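Local coordinates for protein aromatic-amino-acid:2-oxoglutarate transaminase (Candida albicans, PDB 6HND) that probably transfers amino groups between aromatic amino acids and 2-oxoglutarate, as a pyridoxal-phosphate-dependent aminotransferase, at residues L7-R15 / A173-G181; I147-Y155 / L320-G331. All coordinates share one frame; numbering follows the deposited sequence.

Contact 1. Residues L7-R15 / A173-G181; sequences LISKRAAGR and AADVFLDDG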
ATOM      1  N   LEU B   7      -0.281 -20.801  15.981  1.00 35.14           N
ATOM      2  CA  LEU B   7       0.847 -19.831  15.816  1.00 37.23           C
ATOM      3  C   LEU B   7       0.300 -18.447  15.434  1.00 32.99           C
ATOM      4  O   LEU B   7       1.016 -17.447  15.589  1.00 38.32           O
ATOM      5  CB  LEU B   7       1.832 -20.340  14.756  1.00 37.37           C
ATOM      6  CG  LEU B   7       2.625 -21.612  15.076  1.00 34.97           C
ATOM      7  CD1 LEU B   7       3.231 -22.196  13.804  1.00 36.93           C
ATOM      8  CD2 LEU B   7       3.706 -21.350  16.086  1.00 33.81           C
ATOM      9  N   ILE B   8      -0.919 -18.363  14.938  1.00 34.43           N
ATOM     10  CA  ILE B   8      -1.516 -17.041  14.569  1.00 36.11           C
ATOM     11  C   ILE B   8      -1.670 -16.173  15.828  1.00 34.90           C
ATOM     12  O   ILE B   8      -2.127 -16.669  16.862  1.00 37.42           O
ATOM     13  CB  ILE B   8      -2.806 -17.242  13.769  1.00 36.76           C
ATOM     14  CG1 ILE B   8      -2.471 -17.941  12.451  1.00 38.48           C
ATOM     15  CG2 ILE B   8      -3.521 -15.922  13.537  1.00 36.31           C
ATOM     16  CD1 ILE B   8      -3.686 -18.312  11.624  1.00 42.83           C
ATOM     17  N   SER B   9      -1.158 -14.943  15.780  1.00 36.83           N
ATOM     18  CA  SER B   9      -1.286 -13.931  16.856  1.00 35.10           C
ATOM     19  C   SER B   9      -2.773 -13.743  17.196  1.00 39.04           C
ATOM     20  O   SER B   9      -3.624 -13.777  16.271  1.00 37.16           O
ATOM     21  CB  SER B   9      -0.646 -12.617  16.465  1.00 35.48           C
ATOM     22  OG  SER B   9      -1.296 -12.029  15.347  1.00 33.22           O
ATOM     23  N   LYS B  10      -3.053 -13.571  18.485  1.00 41.28           N
ATOM     24  CA  LYS B  10      -4.375 -13.189  19.042  1.00 43.67           C
ATOM     25  C   LYS B  10      -4.854 -11.922  18.336  1.00 39.66           C
ATOM     26  O   LYS B  10      -6.020 -11.913  17.970  1.00 38.34           O
ATOM     27  CB  LYS B  10      -4.273 -12.947  20.552  1.00 50.25           C
ATOM     28  CG  LYS B  10      -3.560 -14.051  21.334  1.00 60.60           C
ATOM     29  CD  LYS B  10      -4.139 -14.346  22.696  1.00 66.75           C
ATOM     30  CE  LYS B  10      -5.558 -14.872  22.617  1.00 80.94           C
ATOM     31  NZ  LYS B  10      -5.676 -16.201  23.264  1.00 90.18           N
ATOM     32  N   ARG B  11      -3.952 -10.955  18.132  1.00 35.93           N
ATOM     33  CA  ARG B  11      -4.262  -9.667  17.458  1.00 37.74           C
ATOM     34  C   ARG B  11      -4.790  -9.931  16.043  1.00 37.06           C
ATOM     35  O   ARG B  11      -5.882  -9.474  15.744  1.00 39.58           O
ATOM     36  CB  ARG B  11      -3.034  -8.749  17.447  1.00 38.61           C
ATOM     37  CG  ARG B  11      -3.299  -7.351  16.905  1.00 37.64           C
ATOM     38  CD  ARG B  11      -2.050  -6.510  16.728  1.00 36.76           C
ATOM     39  NE  ARG B  11      -1.023  -7.264  16.038  1.00 42.00           N
ATOM     40  CZ  ARG B  11       0.128  -7.654  16.564  1.00 42.94           C
ATOM     41  NH1 ARG B  11       0.441  -7.343  17.806  1.00 37.54           N
ATOM     42  NH2 ARG B  11       0.968  -8.356  15.834  1.00 48.32           N
ATOM     43  N   ALA B  12      -4.040 -10.661  15.220  1.00 37.19           N
ATOM     44  CA  ALA B  12      -4.483 -10.930  13.832  1.00 37.85           C
ATOM     45  C   ALA B  12      -5.709 -11.868  13.809  1.00 38.95           C
ATOM     46  O   ALA B  12      -6.526 -11.720  12.909  1.00 40.16           O
ATOM     47  CB  ALA B  12      -3.342 -11.479  13.004  1.00 37.46           C
ATOM     48  N   ALA B  13      -5.843 -12.820  14.731  1.00 36.08           N
ATOM     49  CA  ALA B  13      -7.010 -13.734  14.752  1.00 39.47           C
ATOM     50  C   ALA B  13      -8.257 -12.988  15.234  1.00 41.31           C
ATOM     51  O   ALA B  13      -9.358 -13.437  14.889  1.00 41.14           O
ATOM     52  CB  ALA B  13      -6.778 -14.941  15.639  1.00 40.72           C
ATOM     53  N   GLY B  14      -8.092 -11.953  16.064  1.00 41.50           N
ATOM     54  CA  GLY B  14      -9.213 -11.167  16.622  1.00 45.30           C
ATOM     55  C   GLY B  14      -9.861 -10.228  15.605  1.00 43.98           C
ATOM     56  O   GLY B  14     -11.028  -9.861  15.794  1.00 44.42           O
ATOM     57  N   ARG B  15      -9.142  -9.829  14.557  1.00 44.57           N
ATOM     58  CA  ARG B  15      -9.706  -8.959  13.489  1.00 46.70           C
ATOM     59  C   ARG B  15     -10.895  -9.660  12.809  1.00 44.32           C
ATOM     60  O   ARG B  15     -10.756 -10.822  12.451  1.00 47.80           O
ATOM     61  CB  ARG B  15      -8.581  -8.573  12.527  1.00 42.40           C
ATOM     62  CG  ARG B  15      -7.558  -7.643  13.164  1.00 38.67           C
ATOM     63  CD  ARG B  15      -6.797  -6.859  12.123  1.00 38.18           C
ATOM     64  NE  ARG B  15      -5.601  -6.280  12.715  1.00 36.97           N
ATOM     65  CZ  ARG B  15      -4.410  -6.852  12.719  1.00 37.97           C
ATOM     66  NH1 ARG B  15      -4.244  -8.026  12.127  1.00 33.94           N
ATOM     67  NH2 ARG B  15      -3.391  -6.234  13.292  1.00 35.48           N
ATOM     68  N   ALA B 173       3.663 -10.595   7.884  1.00 32.55           N
ATOM     69  CA  ALA B 173       4.116 -11.815   8.570  1.00 31.77           C
ATOM     70  C   ALA B 173       4.377 -11.506  10.038  1.00 32.09           C
ATOM     71  O   ALA B 173       4.007 -12.320  10.870  1.00 30.81           O
ATOM     72  CB  ALA B 173       5.377 -12.325   7.930  1.00 35.44           C
ATOM     73  N   ALA B 174       5.075 -10.417  10.343  1.00 29.95           N
ATOM     74  CA  ALA B 174       5.301  -9.987  11.740  1.00 32.16           C
ATOM     75  C   ALA B 174       3.937  -9.842  12.426  1.00 31.34           C
ATOM     76  O   ALA B 174       3.752 -10.409  13.509  1.00 31.96           O
ATOM     77  CB  ALA B 174       6.076  -8.701  11.782  1.00 34.21           C
ATOM     78  N   ASP B 175       2.970  -9.209  11.764  1.00 34.46           N
ATOM     79  CA  ASP B 175       1.619  -9.001  12.356  1.00 32.06           C
ATOM     80  C   ASP B 175       0.939 -10.351  12.623  1.00 31.25           C
ATOM     81  O   ASP B 175       0.397 -10.516  13.718  1.00 36.58           O
ATOM     82  CB  ASP B 175       0.728  -8.146  11.468  1.00 32.99           C
ATOM     83  CG  ASP B 175      -0.671  -8.017  12.029  1.00 35.06           C
ATOM     84  OD1 ASP B 175      -0.824  -7.264  13.028  1.00 33.23           O
ATOM     85  OD2 ASP B 175      -1.563  -8.714  11.502  1.00 31.01           O
ATOM     86  N   VAL B 176       0.959 -11.279  11.666  1.00 30.49           N
ATOM     87  CA  VAL B 176       0.148 -12.521  11.726  1.00 30.45           C
ATOM     88  C   VAL B 176       0.758 -13.490  12.738  1.00 33.57           C
ATOM     89  O   VAL B 176      -0.011 -14.346  13.222  1.00 32.53           O
ATOM     90  CB  VAL B 176      -0.037 -13.179  10.343  1.00 35.56           C
ATOM     91  CG1 VAL B 176       1.130 -14.085   9.944  1.00 35.00           C
ATOM     92  CG2 VAL B 176      -1.329 -13.980  10.294  1.00 37.39           C
ATOM     93  N   PHE B 177       2.067 -13.412  13.037  1.00 32.05           N
ATOM     94  CA  PHE B 177       2.725 -14.373  13.973  1.00 34.78           C
ATOM     95  C   PHE B 177       3.065 -13.756  15.344  1.00 34.06           C
ATOM     96  O   PHE B 177       3.173 -14.541  16.285  1.00 37.17           O
ATOM     97  CB  PHE B 177       3.955 -15.044  13.350  1.00 33.11           C
ATOM     98  CG  PHE B 177       3.653 -16.022  12.246  1.00 32.42           C
ATOM     99  CD1 PHE B 177       2.775 -17.064  12.441  1.00 32.95           C
ATOM    100  CD2 PHE B 177       4.304 -15.939  11.028  1.00 35.86           C
ATOM    101  CE1 PHE B 177       2.488 -17.942  11.413  1.00 35.73           C
ATOM    102  CE2 PHE B 177       4.046 -16.845  10.009  1.00 35.66           C
ATOM    103  CZ  PHE B 177       3.127 -17.838  10.197  1.00 34.69           C
ATOM    104  N   LEU B 178       3.250 -12.443  15.493  1.00 31.66           N
ATOM    105  CA  LEU B 178       3.801 -11.887  16.754  1.00 31.85           C
ATOM    106  C   LEU B 178       2.759 -11.057  17.518  1.00 34.67           C
ATOM    107  O   LEU B 178       2.330 -10.015  17.034  1.00 38.83           O
ATOM    108  CB  LEU B 178       5.025 -11.036  16.421  1.00 33.06           C
ATOM    109  CG  LEU B 178       6.157 -11.751  15.702  1.00 33.76           C
ATOM    110  CD1 LEU B 178       7.250 -10.763  15.336  1.00 34.80           C
ATOM    111  CD2 LEU B 178       6.704 -12.892  16.529  1.00 30.64           C
ATOM    112  N   ASP B 179       2.411 -11.470  18.720  1.00 37.03           N
ATOM    113  CA  ASP B 179       1.641 -10.636  19.677  1.00 36.82           C
ATOM    114  C   ASP B 179       2.620  -9.756  20.433  1.00 37.45           C
ATOM    115  O   ASP B 179       3.843 -10.045  20.396  1.00 35.75           O
ATOM    116  CB  ASP B 179       0.836 -11.499  20.653  1.00 36.29           C
ATOM    117  CG  ASP B 179      -0.481 -11.936  20.050  1.00 37.59           C
ATOM    118  OD1 ASP B 179      -1.184 -11.043  19.502  1.00 37.86           O
ATOM    119  OD2 ASP B 179      -0.783 -13.145  20.108  1.00 37.14           O
ATOM    120  N   ASP B 180       2.080  -8.749  21.103  1.00 40.34           N
ATOM    121  CA  ASP B 180       2.807  -7.859  22.044  1.00 45.76           C
ATOM    122  C   ASP B 180       3.514  -8.733  23.091  1.00 40.04           C
ATOM    123  O   ASP B 180       2.839  -9.561  23.695  1.00 40.80           O
ATOM    124  CB  ASP B 180       1.830  -6.874  22.693  1.00 49.72           C
ATOM    125  CG  ASP B 180       2.454  -5.512  22.889  1.00 60.87           C
ATOM    126  OD1 ASP B 180       3.119  -5.339  23.932  1.00 63.06           O
ATOM    127  OD2 ASP B 180       2.306  -4.651  21.962  1.00 69.01           O
ATOM    128  N   GLY B 181       4.823  -8.576  23.265  1.00 35.74           N
ATOM    129  CA  GLY B 181       5.605  -9.355  24.235  1.00 36.32           C
ATOM    130  C   GLY B 181       6.294 -10.565  23.621  1.00 33.84           C
ATOM    131  O   GLY B 181       7.181 -11.139  24.276  1.00 38.94           O
TER
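Asp-175, in the last turn of helix 166-177, is gripped by two arginines of the N-terminal segment. Arg-15 reaches it end-on: NH2 lies 2.8 Å from Asp-175 OD1 and NH1 bonds OD2, both on the syn side, with the guanidinium and carboxylate planes turned 33° apart. Arg-11 arrives side-on and crosses the same carboxylate, its NE 3.0 Å from Asp-175 OD1 and above the carboxylate plane, on the face opposite to Arg-15 NH2. The long side chain of Arg-11 starts with CG anti to the backbone N (chi1 -174°) and bends at chi3, which turns NE to the carboxylate while NH2 bonds the backbone oxygen of Asp-175. Its NH1 is held by Ala-201 O.

Ser-9 is the N-cap of helix 10-14. With OG set between its own backbone N and carbonyl carbon, the hydroxyl accepts from Ala-12 N and donates to Asp-175 O, 2.8 Å from Ser-9 OG. The first-turn amides are taken by Asp-179: Lys-10 N lies 2.8 Å from Asp-179 OD2 and Arg-11 N 3.1 Å from Asp-179 OD1, each on a syn lone pair. Alongside these polar contacts, Ala-12 CB meets Val-176 CG2 at 4.2 Å, and the two short helix axes run nearly perpendicular (92°).

Two cationic groups around one buried carboxylate, and a second carboxylate at a helix N-terminus, would probably keep both aspartates ionised, so the short N-terminal helix is fastened to helix 166-177 chiefly by charge and directed hydrogen bonds.

Contact 2. Residues I147-Y155 / L320-G331; sequences IIRTHKPNY and LTPSYLELDTTG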
ATOM      1  N   ILE B 147       5.056 -20.713  -7.977  1.00 39.63           N
ATOM      2  CA  ILE B 147       5.497 -21.380  -6.714  1.00 39.34           C
ATOM      3  C   ILE B 147       5.386 -22.909  -6.882  1.00 38.45           C
ATOM      4  O   ILE B 147       6.286 -23.622  -6.436  1.00 40.89           O
ATOM      5  CB  ILE B 147       4.732 -20.823  -5.499  1.00 38.44           C
ATOM      6  CG1 ILE B 147       5.369 -19.522  -5.027  1.00 44.76           C
ATOM      7  CG2 ILE B 147       4.657 -21.798  -4.340  1.00 41.16           C
ATOM      8  CD1 ILE B 147       6.665 -19.714  -4.265  1.00 44.76           C
ATOM      9  N   ILE B 148       4.358 -23.416  -7.548  1.00 37.11           N
ATOM     10  CA  ILE B 148       4.265 -24.876  -7.828  1.00 42.34           C
ATOM     11  C   ILE B 148       5.508 -25.284  -8.642  1.00 39.64           C
ATOM     12  O   ILE B 148       6.141 -26.273  -8.268  1.00 41.54           O
ATOM     13  CB  ILE B 148       2.929 -25.237  -8.515  1.00 40.93           C
ATOM     14  CG1 ILE B 148       1.738 -25.084  -7.566  1.00 38.93           C
ATOM     15  CG2 ILE B 148       2.990 -26.636  -9.103  1.00 37.69           C
ATOM     16  CD1 ILE B 148       0.361 -25.202  -8.259  1.00 38.15           C
ATOM     17  N   ARG B 149       5.888 -24.503  -9.656  1.00 38.70           N
ATOM     18  CA  ARG B 149       7.048 -24.820 -10.535  1.00 39.21           C
ATOM     19  C   ARG B 149       8.368 -24.764  -9.733  1.00 38.49           C
ATOM     20  O   ARG B 149       9.185 -25.695  -9.863  1.00 33.63           O
ATOM     21  CB  ARG B 149       7.037 -23.878 -11.745  1.00 38.08           C
ATOM     22  CG  ARG B 149       8.016 -24.259 -12.849  1.00 41.57           C
ATOM     23  CD  ARG B 149       7.541 -25.421 -13.724  1.00 41.82           C
ATOM     24  NE  ARG B 149       8.244 -25.461 -15.002  1.00 41.04           N
ATOM     25  CZ  ARG B 149       9.107 -26.407 -15.388  1.00 44.58           C
ATOM     26  NH1 ARG B 149       9.419 -27.417 -14.593  1.00 42.08           N
ATOM     27  NH2 ARG B 149       9.676 -26.326 -16.579  1.00 43.73           N
ATOM     28  N   THR B 150       8.581 -23.725  -8.921  1.00 37.11           N
ATOM     29  CA  THR B 150       9.915 -23.407  -8.331  1.00 42.74           C
ATOM     30  C   THR B 150      10.081 -23.990  -6.926  1.00 35.93           C
ATOM     31  O   THR B 150      11.224 -24.358  -6.587  1.00 35.58           O
ATOM     32  CB  THR B 150      10.182 -21.892  -8.312  1.00 41.40           C
ATOM     33  OG1 THR B 150       9.231 -21.243  -7.455  1.00 36.57           O
ATOM     34  CG2 THR B 150      10.133 -21.313  -9.711  1.00 38.01           C
ATOM     35  N   HIS B 151       9.017 -24.015  -6.125  1.00 37.58           N
ATOM     36  CA  HIS B 151       9.120 -24.211  -4.649  1.00 38.97           C
ATOM     37  C   HIS B 151       7.836 -24.805  -4.060  1.00 37.98           C
ATOM     38  O   HIS B 151       7.334 -24.214  -3.105  1.00 37.67           O
ATOM     39  CB  HIS B 151       9.400 -22.864  -3.968  1.00 38.82           C
ATOM     40  CG  HIS B 151      10.771 -22.305  -4.165  1.00 37.72           C
ATOM     41  ND1 HIS B 151      11.908 -22.975  -3.766  1.00 34.81           N
ATOM     42  CD2 HIS B 151      11.177 -21.102  -4.640  1.00 37.89           C
ATOM     43  CE1 HIS B 151      12.957 -22.208  -3.994  1.00 36.65           C
ATOM     44  NE2 HIS B 151      12.533 -21.044  -4.528  1.00 32.93           N
ATOM     45  N   LYS B 152       7.324 -25.906  -4.614  1.00 39.92           N
ATOM     46  CA  LYS B 152       6.008 -26.508  -4.253  1.00 44.59           C
ATOM     47  C   LYS B 152       5.971 -26.793  -2.753  1.00 41.05           C
ATOM     48  O   LYS B 152       6.804 -27.531  -2.241  1.00 45.15           O
ATOM     49  CB  LYS B 152       5.776 -27.795  -5.053  1.00 49.58           C
ATOM     50  CG  LYS B 152       4.358 -28.348  -5.013  1.00 57.07           C
ATOM     51  CD  LYS B 152       4.257 -29.721  -5.649  1.00 63.64           C
ATOM     52  CE  LYS B 152       3.738 -30.773  -4.688  1.00 76.09           C
ATOM     53  NZ  LYS B 152       2.260 -30.735  -4.592  1.00 80.49           N
ATOM     54  N   PRO B 153       5.018 -26.219  -1.984  1.00 39.33           N
ATOM     55  CA  PRO B 153       4.839 -26.604  -0.585  1.00 39.93           C
ATOM     56  C   PRO B 153       4.552 -28.108  -0.419  1.00 39.51           C
ATOM     57  O   PRO B 153       3.951 -28.711  -1.288  1.00 38.41           O
ATOM     58  CB  PRO B 153       3.644 -25.754  -0.138  1.00 41.25           C
ATOM     59  CG  PRO B 153       3.649 -24.566  -1.078  1.00 40.38           C
ATOM     60  CD  PRO B 153       4.083 -25.165  -2.396  1.00 40.71           C
ATOM     61  N   ASN B 154       5.004 -28.685   0.682  1.00 39.88           N
ATOM     62  CA  ASN B 154       4.847 -30.131   0.969  1.00 41.06           C
ATOM     63  C   ASN B 154       3.531 -30.363   1.709  1.00 39.98           C
ATOM     64  O   ASN B 154       3.547 -31.146   2.671  1.00 43.66           O
ATOM     65  CB  ASN B 154       6.051 -30.652   1.764  1.00 45.18           C
ATOM     66  CG  ASN B 154       6.161 -32.163   1.779  1.00 40.92           C
ATOM     67  OD1 ASN B 154       5.693 -32.812   0.858  1.00 45.76           O
ATOM     68  ND2 ASN B 154       6.732 -32.720   2.834  1.00 42.87           N
ATOM     69  N   TYR B 155       2.454 -29.665   1.324  1.00 39.07           N
ATOM     70  CA  TYR B 155       1.078 -29.809   1.895  1.00 37.68           C
ATOM     71  C   TYR B 155       0.141 -29.062   0.955  1.00 39.64           C
ATOM     72  O   TYR B 155       0.661 -28.332   0.079  1.00 44.79           O
ATOM     73  CB  TYR B 155       0.973 -29.326   3.350  1.00 38.17           C
ATOM     74  CG  TYR B 155       1.025 -27.822   3.534  1.00 41.04           C
ATOM     75  CD1 TYR B 155       2.232 -27.137   3.478  1.00 40.52           C
ATOM     76  CD2 TYR B 155      -0.128 -27.070   3.698  1.00 36.55           C
ATOM     77  CE1 TYR B 155       2.311 -25.760   3.571  1.00 35.34           C
ATOM     78  CE2 TYR B 155      -0.070 -25.692   3.834  1.00 40.93           C
ATOM     79  CZ  TYR B 155       1.151 -25.032   3.776  1.00 37.69           C
ATOM     80  OH  TYR B 155       1.200 -23.674   3.876  1.00 32.62           O
ATOM     81  N   LEU B 320      18.681 -24.083  -8.095  1.00 42.15           N
ATOM     82  CA  LEU B 320      17.726 -23.503  -7.117  1.00 39.80           C
ATOM     83  C   LEU B 320      17.835 -24.255  -5.788  1.00 34.30           C
ATOM     84  O   LEU B 320      17.704 -25.446  -5.790  1.00 40.47           O
ATOM     85  CB  LEU B 320      16.322 -23.585  -7.719  1.00 40.30           C
ATOM     86  CG  LEU B 320      15.349 -22.508  -7.254  1.00 44.89           C
ATOM     87  CD1 LEU B 320      15.897 -21.121  -7.583  1.00 45.43           C
ATOM     88  CD2 LEU B 320      13.975 -22.722  -7.881  1.00 43.84           C
ATOM     89  N   THR B 321      18.104 -23.582  -4.682  1.00 31.94           N
ATOM     90  CA  THR B 321      18.068 -24.236  -3.357  1.00 33.84           C
ATOM     91  C   THR B 321      16.623 -24.258  -2.881  1.00 35.39           C
ATOM     92  O   THR B 321      15.964 -23.233  -2.973  1.00 35.79           O
ATOM     93  CB  THR B 321      18.977 -23.551  -2.342  1.00 34.11           C
ATOM     94  OG1 THR B 321      20.246 -23.343  -2.975  1.00 36.66           O
ATOM     95  CG2 THR B 321      19.056 -24.370  -1.072  1.00 33.75           C
ATOM     96  N   PRO B 322      16.088 -25.416  -2.401  1.00 38.97           N
ATOM     97  CA  PRO B 322      14.721 -25.506  -1.911  1.00 36.65           C
ATOM     98  C   PRO B 322      14.338 -24.474  -0.851  1.00 40.23           C
ATOM     99  O   PRO B 322      15.167 -24.163  -0.010  1.00 38.25           O
ATOM    100  CB  PRO B 322      14.654 -26.899  -1.294  1.00 38.22           C
ATOM    101  CG  PRO B 322      15.614 -27.707  -2.133  1.00 37.01           C
ATOM    102  CD  PRO B 322      16.742 -26.739  -2.383  1.00 39.79           C
ATOM    103  N   SER B 323      13.083 -24.003  -0.943  1.00 37.35           N
ATOM    104  CA  SER B 323      12.378 -23.154   0.044  1.00 36.82           C
ATOM    105  C   SER B 323      12.022 -24.002   1.265  1.00 39.10           C
ATOM    106  O   SER B 323      11.751 -25.212   1.102  1.00 35.39           O
ATOM    107  CB  SER B 323      11.132 -22.511  -0.581  1.00 38.24           C
ATOM    108  OG  SER B 323      10.248 -21.958   0.399  1.00 32.80           O
ATOM    109  N   TYR B 324      11.969 -23.362   2.433  1.00 37.44           N
ATOM    110  CA  TYR B 324      11.327 -23.903   3.659  1.00 37.27           C
ATOM    111  C   TYR B 324       9.900 -24.399   3.370  1.00 35.05           C
ATOM    112  O   TYR B 324       9.440 -25.269   4.120  1.00 38.67           O
ATOM    113  CB  TYR B 324      11.404 -22.872   4.793  1.00 35.40           C
ATOM    114  CG  TYR B 324      12.750 -22.860   5.487  1.00 34.74           C
ATOM    115  CD1 TYR B 324      13.028 -23.771   6.503  1.00 35.24           C
ATOM    116  CD2 TYR B 324      13.757 -21.990   5.105  1.00 31.12           C
ATOM    117  CE1 TYR B 324      14.245 -23.772   7.167  1.00 33.62           C
ATOM    118  CE2 TYR B 324      14.986 -21.983   5.752  1.00 31.65           C
ATOM    119  CZ  TYR B 324      15.234 -22.885   6.776  1.00 32.79           C
ATOM    120  OH  TYR B 324      16.440 -22.924   7.405  1.00 33.12           O
ATOM    121  N   LEU B 325       9.212 -23.883   2.351  1.00 36.19           N
ATOM    122  CA  LEU B 325       7.847 -24.353   1.960  1.00 35.61           C
ATOM    123  C   LEU B 325       7.918 -25.848   1.621  1.00 36.72           C
ATOM    124  O   LEU B 325       6.919 -26.573   1.838  1.00 36.17           O
ATOM    125  CB  LEU B 325       7.336 -23.583   0.733  1.00 33.84           C
ATOM    126  CG  LEU B 325       6.906 -22.118   0.908  1.00 33.06           C
ATOM    127  CD1 LEU B 325       6.435 -21.548  -0.426  1.00 32.15           C
ATOM    128  CD2 LEU B 325       5.823 -21.942   1.970  1.00 31.91           C
ATOM    129  N   GLU B 326       9.044 -26.263   1.041  1.00 34.46           N
ATOM    130  CA  GLU B 326       9.224 -27.620   0.480  1.00 36.77           C
ATOM    131  C   GLU B 326       9.383 -28.607   1.641  1.00 34.50           C
ATOM    132  O   GLU B 326       9.139 -29.775   1.399  1.00 36.26           O
ATOM    133  CB  GLU B 326      10.380 -27.636  -0.521  1.00 33.26           C
ATOM    134  CG  GLU B 326      10.028 -26.841  -1.759  1.00 38.62           C
ATOM    135  CD  GLU B 326      11.160 -26.574  -2.732  1.00 39.65           C
ATOM    136  OE1 GLU B 326      11.594 -27.517  -3.356  1.00 42.39           O
ATOM    137  OE2 GLU B 326      11.562 -25.406  -2.887  1.00 44.32           O
ATOM    138  N   LEU B 327       9.744 -28.130   2.834  1.00 29.36           N
ATOM    139  CA  LEU B 327       9.891 -28.949   4.058  1.00 35.03           C
ATOM    140  C   LEU B 327       8.609 -28.934   4.880  1.00 35.97           C
ATOM    141  O   LEU B 327       8.396 -29.876   5.655  1.00 41.51           O
ATOM    142  CB  LEU B 327      11.047 -28.378   4.885  1.00 36.80           C
ATOM    143  CG  LEU B 327      12.376 -28.289   4.137  1.00 35.57           C
ATOM    144  CD1 LEU B 327      13.475 -27.847   5.069  1.00 35.66           C
ATOM    145  CD2 LEU B 327      12.724 -29.634   3.512  1.00 40.47           C
ATOM    146  N   ASP B 328       7.828 -27.865   4.748  1.00 39.18           N
ATOM    147  CA  ASP B 328       6.654 -27.550   5.602  1.00 42.28           C
ATOM    148  C   ASP B 328       5.524 -28.523   5.259  1.00 38.19           C
ATOM    149  O   ASP B 328       5.217 -28.693   4.053  1.00 36.35           O
ATOM    150  CB  ASP B 328       6.242 -26.082   5.422  1.00 43.84           C
ATOM    151  CG  ASP B 328       5.256 -25.568   6.453  1.00 39.27           C
ATOM    152  OD1 ASP B 328       5.136 -26.208   7.541  1.00 35.26           O
ATOM    153  OD2 ASP B 328       4.654 -24.506   6.176  1.00 34.90           O
ATOM    154  N   THR B 329       4.971 -29.161   6.283  1.00 40.67           N
ATOM    155  CA  THR B 329       3.790 -30.062   6.195  1.00 46.80           C
ATOM    156  C   THR B 329       2.557 -29.436   6.874  1.00 49.17           C
ATOM    157  O   THR B 329       1.454 -29.937   6.597  1.00 49.99           O
ATOM    158  CB  THR B 329       4.137 -31.434   6.787  1.00 49.61           C
ATOM    159  OG1 THR B 329       4.592 -31.266   8.131  1.00 46.71           O
ATOM    160  CG2 THR B 329       5.192 -32.151   5.970  1.00 50.32           C
ATOM    161  N   THR B 330       2.712 -28.378   7.697  1.00 45.87           N
ATOM    162  CA  THR B 330       1.644 -27.874   8.606  1.00 42.77           C
ATOM    163  C   THR B 330       1.307 -26.397   8.375  1.00 43.37           C
ATOM    164  O   THR B 330       0.315 -25.954   8.941  1.00 38.99           O
ATOM    165  CB  THR B 330       2.068 -28.043  10.065  1.00 45.49           C
ATOM    166  OG1 THR B 330       3.205 -27.194  10.268  1.00 43.84           O
ATOM    167  CG2 THR B 330       2.383 -29.485  10.400  1.00 46.18           C
ATOM    168  N   GLY B 331       2.085 -25.661   7.582  1.00 40.39           N
ATOM    169  CA  GLY B 331       1.834 -24.229   7.335  1.00 38.73           C
ATOM    170  C   GLY B 331       2.536 -23.362   8.364  1.00 37.97           C
ATOM    171  O   GLY B 331       2.051 -22.263   8.636  1.00 33.79           O
TER
HETATM  172  O   HOH W   1       3.569 -22.920   4.210  1.00 34.70           O
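The His-151 ring has Leu-320 CD2 over one face, a CH-pi contact 4.3 Å from the ring centroid and 26° off the normal. At its edge, in the ring plane, lie Thr-321 O beside CE1 and the carboxylate of Glu-326 beside ND1. Farther along the same segment, Tyr-155 carries Gly-331 N over one face, offset toward the rim, and Asp-328 O at its edge near CD1; a water in the ring plane accepts from Tyr-155 OH and donates to Asp-328 OD2.

The hydrogen bond from His-151 ND1 to Glu-326 OE2 is short, 2.6 Å, and nearly straight (164°), although ring and carboxylate are turned 57° apart. Glu-326 extends beyond CG to bring OE2 to the ring, where it also accepts from Ser-323 N. Two donors thus fix this oxygen, and they would probably stabilise its negative charge. Ser-323 OG accepts from Leu-325 N, closing an ST turn, and has a further partner in Glu-279.

Between the two rings, Asn-154 N bonds Leu-325 O at 3.1 Å, while Pro-153 CA makes a CA-H...O contact with the same oxygen. Pro-153 and Leu-325 lie side by side, with CG of the proline 4.2 Å from Leu-325 CD1. Asp-328 OD1 accepts from Thr-330 N in an Asx turn and is also bonded by Tyr-267 OH.

The arrangement joins the end of helix 137-151 to the loop that leads from helix 312-319 into strand 333-338 of the mixed, mainly parallel seven-stranded sheet, the large-domain core of fold-type I aminotransferases.

Contacts 1 and 2 have centres 23 Å apart and nearest atoms about 5 Å apart, so they do not touch, and their segments alternate along the chain. Strand 333-338 joins them: Leu-334 packs on Val-176 and Phe-177 of contact 1, while Val-333 and Arg-335 meet Leu-325 and His-151 of contact 2. The same strand ends at Thr-338, a residue of the pyridoxal phosphate pocket. Contact 1 stays clear of the cofactor, the Ala-174 side chain being about 13 Å from bound pyridoxal phosphate. In contact 2 the side chains of Leu-320 and Ile-147 lie about 10 and 12 Å from those of the pocket residues Tyr-283 and Thr-338, respectively.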